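Local coordinates for protein D-glycero-alpha-D-manno-heptose 7-phosphate kinase (Campylobacter jejuni subsp. jejuni, PDB 4N3O) that phosphorylates D-glycero-alpha-D-manno-heptose 7-phosphate at C-1 with ATP, a step towards the GDP-heptose used in capsule polysaccharide synthesis, at residues E149-R152 / G156-G159; G160-Y165 / M175-N180. All blocks are in the same frame, centred on the assembly; numbering follows the deposited sequence.

Contact 1. Residues E149-R152 / G156-G159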
loop_
_atom_site.group_PDB
_atom_site.type_symbol
_atom_site.label_atom_id
_atom_site.label_comp_id
_atom_site.label_asym_id
_atom_site.label_seq_id
_atom_site.Cartn_x
_atom_site.Cartn_y
_atom_site.Cartn_z
ATOM N N GLU A 149 -24.719 14.961 1.225
ATOM C CA GLU A 149 -25.691 15.932 1.736
ATOM C C GLU A 149 -25.089 16.757 2.849
ATOM O O GLU A 149 -25.219 17.994 2.890
ATOM C CB GLU A 149 -26.940 15.213 2.237
ATOM C CG GLU A 149 -27.671 14.451 1.130
ATOM C CD GLU A 149 -28.962 13.786 1.589
ATOM O OE1 GLU A 149 -29.250 13.819 2.811
ATOM O OE2 GLU A 149 -29.696 13.233 0.725
ATOM N N ILE A 150 -24.422 16.064 3.756
ATOM C CA ILE A 150 -23.790 16.704 4.890
ATOM C C ILE A 150 -22.688 17.629 4.400
ATOM O O ILE A 150 -22.560 18.754 4.886
ATOM C CB ILE A 150 -23.249 15.645 5.889
ATOM C CG1 ILE A 150 -24.427 14.946 6.588
ATOM C CG2 ILE A 150 -22.346 16.277 6.936
ATOM C CD1 ILE A 150 -24.029 13.745 7.420
ATOM N N GLU A 151 -21.933 17.185 3.397
ATOM C CA GLU A 151 -20.815 17.985 2.904
ATOM C C GLU A 151 -21.220 19.225 2.083
ATOM O O GLU A 151 -20.542 20.251 2.177
ATOM C CB GLU A 151 -19.794 17.120 2.143
ATOM C CG GLU A 151 -18.469 17.837 1.897
ATOM C CD GLU A 151 -17.387 16.946 1.304
ATOM O OE1 GLU A 151 -17.643 15.743 1.064
ATOM O OE2 GLU A 151 -16.265 17.450 1.085
ATOM N N ARG A 152 -22.292 19.146 1.291
ATOM C CA ARG A 152 -22.710 20.320 0.511
ATOM C C ARG A 152 -23.415 21.340 1.403
ATOM O O ARG A 152 -23.180 22.541 1.278
ATOM C CB ARG A 152 -23.630 19.951 -0.665
ATOM C CG ARG A 152 -25.026 19.494 -0.272
ATOM C CD ARG A 152 -25.907 19.274 -1.496
ATOM N NE ARG A 152 -27.202 18.705 -1.139
ATOM C CZ ARG A 152 -28.150 18.404 -2.015
ATOM N NH1 ARG A 152 -29.299 17.885 -1.599
ATOM N NH2 ARG A 152 -27.950 18.625 -3.307
ATOM N N GLY A 156 -19.948 23.727 1.740
ATOM C CA GLY A 156 -20.160 24.509 0.521
ATOM C C GLY A 156 -19.523 23.976 -0.750
ATOM O O GLY A 156 -19.100 24.762 -1.598
ATOM N N ILE A 157 -19.455 22.652 -0.891
ATOM C CA ILE A 157 -18.878 22.031 -2.095
ATOM C C ILE A 157 -19.968 21.853 -3.150
ATOM O O ILE A 157 -21.146 21.688 -2.820
ATOM C CB ILE A 157 -18.209 20.656 -1.800
ATOM C CG1 ILE A 157 -16.969 20.819 -0.907
ATOM C CG2 ILE A 157 -17.783 19.957 -3.092
ATOM C CD1 ILE A 157 -17.249 21.313 0.499
ATOM N N VAL A 158 -19.559 21.902 -4.416
ATOM C CA VAL A 158 -20.466 21.723 -5.547
ATOM C C VAL A 158 -19.686 21.052 -6.682
ATOM O O VAL A 158 -18.488 21.303 -6.852
ATOM C CB VAL A 158 -21.093 23.071 -6.005
ATOM C CG1 VAL A 158 -20.016 24.094 -6.358
ATOM C CG2 VAL A 158 -22.049 22.864 -7.175
ATOM N N GLY A 159 -20.361 20.183 -7.434
ATOM C CA GLY A 159 -19.725 19.472 -8.547
ATOM C C GLY A 159 -20.153 18.020 -8.705
ATOM O O GLY A 159 -19.803 17.380 -9.700
#

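Contact 2. Residues G160-Y165 / M175-N180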
loop_
_atom_site.group_PDB
_atom_site.type_symbol
_atom_site.label_atom_id
_atom_site.label_comp_id
_atom_site.label_asym_id
_atom_site.label_seq_id
_atom_site.Cartn_x
_atom_site.Cartn_y
_atom_site.Cartn_z
ATOM N N GLY A 160 -20.906 17.499 -7.732
ATOM C CA GLY A 160 -21.382 16.110 -7.773
ATOM C C GLY A 160 -20.794 15.270 -6.655
ATOM O O GLY A 160 -19.808 15.656 -6.029
ATOM N N ALA A 161 -21.381 14.098 -6.429
ATOM C CA ALA A 161 -20.944 13.211 -5.342
ATOM C C ALA A 161 -19.708 12.361 -5.682
ATOM O O ALA A 161 -19.488 11.303 -5.091
ATOM C CB ALA A 161 -22.100 12.323 -4.917
ATOM N N GLN A 162 -18.885 12.871 -6.595
ATOM C CA GLN A 162 -17.689 12.179 -7.083
ATOM C C GLN A 162 -16.840 11.543 -5.994
ATOM O O GLN A 162 -16.566 10.347 -6.021
ATOM C CB GLN A 162 -16.768 13.173 -7.796
ATOM C CG GLN A 162 -17.415 14.113 -8.791
ATOM C CD GLN A 162 -16.413 15.108 -9.345
ATOM O OE1 GLN A 162 -15.209 14.980 -9.124
ATOM N NE2 GLN A 162 -16.906 16.107 -10.067
ATOM N N ASP A 163 -16.409 12.369 -5.047
ATOM C CA ASP A 163 -15.499 11.943 -3.994
ATOM C C ASP A 163 -16.097 10.993 -2.975
ATOM O O ASP A 163 -15.357 10.160 -2.403
ATOM C CB ASP A 163 -14.900 13.162 -3.294
ATOM C CG ASP A 163 -13.992 13.982 -4.211
ATOM O OD1 ASP A 163 -13.582 13.454 -5.273
ATOM O OD2 ASP A 163 -13.673 15.146 -3.860
ATOM N N GLN A 164 -17.412 11.105 -2.753
ATOM C CA GLN A 164 -18.106 10.246 -1.798
ATOM C C GLN A 164 -18.293 8.833 -2.361
ATOM O O GLN A 164 -18.233 7.846 -1.603
ATOM C CB GLN A 164 -19.463 10.829 -1.383
ATOM C CG GLN A 164 -19.395 12.142 -0.613
ATOM C CD GLN A 164 -19.118 13.355 -1.491
ATOM O OE1 GLN A 164 -19.324 13.326 -2.710
ATOM N NE2 GLN A 164 -18.676 14.439 -0.868
ATOM N N TYR A 165 -18.526 8.737 -3.672
ATOM C CA TYR A 165 -18.706 7.439 -4.309
ATOM C C TYR A 165 -17.376 6.699 -4.367
ATOM O O TYR A 165 -17.336 5.500 -4.194
ATOM C CB TYR A 165 -19.284 7.541 -5.734
ATOM C CG TYR A 165 -20.704 8.062 -5.844
ATOM C CD1 TYR A 165 -21.743 7.461 -5.151
ATOM C CD2 TYR A 165 -21.023 9.106 -6.725
ATOM C CE1 TYR A 165 -23.056 7.918 -5.273
ATOM C CE2 TYR A 165 -22.329 9.559 -6.863
ATOM C CZ TYR A 165 -23.344 8.963 -6.130
ATOM O OH TYR A 165 -24.649 9.405 -6.258
HETATM N N MSE A 175 -16.869 8.146 -14.029
HETATM C CA MSE A 175 -18.105 8.871 -13.798
HETATM C C MSE A 175 -18.425 9.816 -14.914
HETATM O O MSE A 175 -17.580 10.608 -15.345
HETATM C CB MSE A 175 -17.953 9.567 -12.463
HETATM C CG MSE A 175 -17.320 8.549 -11.507
HETATM SE SE MSE A 175 -17.526 9.232 -9.704
HETATM C CE MSE A 175 -16.753 7.827 -8.593
ATOM N N GLU A 176 -19.662 9.712 -15.399
ATOM C CA GLU A 176 -20.163 10.557 -16.476
ATOM C C GLU A 176 -21.212 11.493 -15.922
ATOM O O GLU A 176 -22.051 11.101 -15.109
ATOM C CB GLU A 176 -20.689 9.699 -17.625
ATOM C CG GLU A 176 -19.540 9.094 -18.422
ATOM C CD GLU A 176 -19.948 7.923 -19.282
ATOM O OE1 GLU A 176 -19.728 7.982 -20.519
ATOM O OE2 GLU A 176 -20.498 6.947 -18.717
ATOM N N PHE A 177 -21.130 12.746 -16.343
ATOM C CA PHE A 177 -22.038 13.770 -15.853
ATOM C C PHE A 177 -23.039 14.230 -16.911
ATOM O O PHE A 177 -22.678 14.488 -18.067
ATOM C CB PHE A 177 -21.235 14.955 -15.328
ATOM C CG PHE A 177 -20.217 14.572 -14.303
ATOM C CD1 PHE A 177 -20.616 14.077 -13.067
ATOM C CD2 PHE A 177 -18.859 14.706 -14.567
ATOM C CE1 PHE A 177 -19.683 13.713 -12.113
ATOM C CE2 PHE A 177 -17.921 14.347 -13.616
ATOM C CZ PHE A 177 -18.333 13.848 -12.388
ATOM N N TYR A 178 -24.301 14.316 -16.501
ATOM C CA TYR A 178 -25.369 14.749 -17.382
ATOM C C TYR A 178 -26.155 15.919 -16.783
ATOM O O TYR A 178 -26.710 15.827 -15.682
ATOM C CB TYR A 178 -26.303 13.583 -17.707
ATOM C CG TYR A 178 -25.648 12.514 -18.540
ATOM C CD1 TYR A 178 -25.652 12.591 -19.929
ATOM C CD2 TYR A 178 -25.012 11.426 -17.944
ATOM C CE1 TYR A 178 -25.047 11.615 -20.703
ATOM C CE2 TYR A 178 -24.404 10.440 -18.709
ATOM C CZ TYR A 178 -24.424 10.541 -20.086
ATOM O OH TYR A 178 -23.827 9.578 -20.854
ATOM N N ASN A 179 -26.161 17.024 -17.520
ATOM C CA ASN A 179 -26.883 18.236 -17.150
ATOM C C ASN A 179 -26.526 18.719 -15.737
ATOM O O ASN A 179 -27.375 19.236 -15.012
ATOM C CB ASN A 179 -28.395 17.992 -17.299
ATOM C CG ASN A 179 -29.195 19.272 -17.517
ATOM O OD1 ASN A 179 -30.422 19.228 -17.581
ATOM N ND2 ASN A 179 -28.513 20.410 -17.655
ATOM N N ASN A 180 -25.254 18.531 -15.366
ATOM C CA ASN A 180 -24.720 18.934 -14.059
ATOM C C ASN A 180 -25.573 18.431 -12.902
ATOM O O ASN A 180 -25.557 19.012 -11.813
ATOM C CB ASN A 180 -24.628 20.464 -13.969
ATOM C CG ASN A 180 -23.905 21.087 -15.150
ATOM O OD1 ASN A 180 -23.714 20.452 -16.185
ATOM N ND2 ASN A 180 -23.520 22.349 -15.007
#

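Contact 1. Residues E149-R152 / G156-G159
E151 and I157 meet at an oblique angle, the glutamate arm passing the longer branch of the isoleucine. The evidence is a pair of van der Waals distances. I157 CD1 lies 3.9 Å from E151 CG. Further out, I157 CG1 is 4.0 Å from E151 OE2. The branch therefore touches the glutamate at CG and again at OE2, crossing it rather than running along it. With E151 CG turned away from the backbone N (chi1 -167°), the extended chain brings the carboxylate up beside that branch. Its other oxygen, OE1, has its polar partner elsewhere, in a hydrogen bond with S120 OG.

R152 contributes the root of its side chain, CB standing 3.7 Å from I157 O. Between the two segments the nearest backbone pair, R152 O to G156 N, measures 3.5 Å at a poor angle and is not a hydrogen bond. G156 has a positive phi of 140°, where a beta carbon would strike the preceding carbonyl, which accounts for glycine here.

By similarity, E151 is a magnesium ligand with S119, and their side chains touch. E151 stands near the C-terminal end of helix 140-153, which packs on helix 118-134 also through I150 on I127, and the loop carrying I157 runs on to helix 162-169.

Contact 2. Residues G160-Y165 / M175-N180
Q162 crosses F177 at about a right angle, its amide coming in at the far end of the ring. Q162 NE2 is 3.5 Å from F177 CZ and Q162 CG is 3.7 Å from the same atom, so both the methylene and the amide rest on one ring carbon. The amide and ring planes are 35° apart and the nitrogen approaches obliquely, which supports van der Waals packing rather than a stack. Next to this pair, the selenomethionine M175 reaches the first turn of the helix: its CE lies 3.6 Å from Q162 O. The same methyl is 3.8 Å from Y165 CB. The M175 chain is extended beyond CG (chi2 -166°, chi3 178°), so that its methyl end reaches the helix.

In the second shell, a hydrogen bond from Q162 NE2 to G159 O limits the rotation of the amide. A161 is the N-cap residue, and its O accepts Y165 N at 3.1 Å, setting the first helical turn. On the strand side, M175 touches V35 and V185, and F177 touches T32 and V183, residues of the two flanking strands.

D163, the proton acceptor by similarity, follows Q162 and forms a salt bridge with R14, the probable transition-state stabiliser. A helix start bearing this aspartate and packed on strand 172-178 of the mixed sheet is consistent with the active site of a GHMP kinase, on the side of its N-terminal domain.

In the fold
Contacts 1 and 2 follow one another along the chain, their centres about 12 Å apart. Helix 140-153 supplies the first half of contact 1, and the loop that completes it runs directly into the helix start of contact 2. Three of the four touching residues in contact 1 are exposed, E151 being the buried one; contact 2 is partly buried, with M175 buried and its partners partly exposed. Both rest on van der Waals packing, of isoleucine on a glutamate in one, of selenomethionine and an aromatic ring on a helix in the other. Q164 NE2 lies close to E151 OE1, at best a weak and doubtful bond; the side chain of E151, the probable magnesium ligand, is also about 6 Å from that of D163.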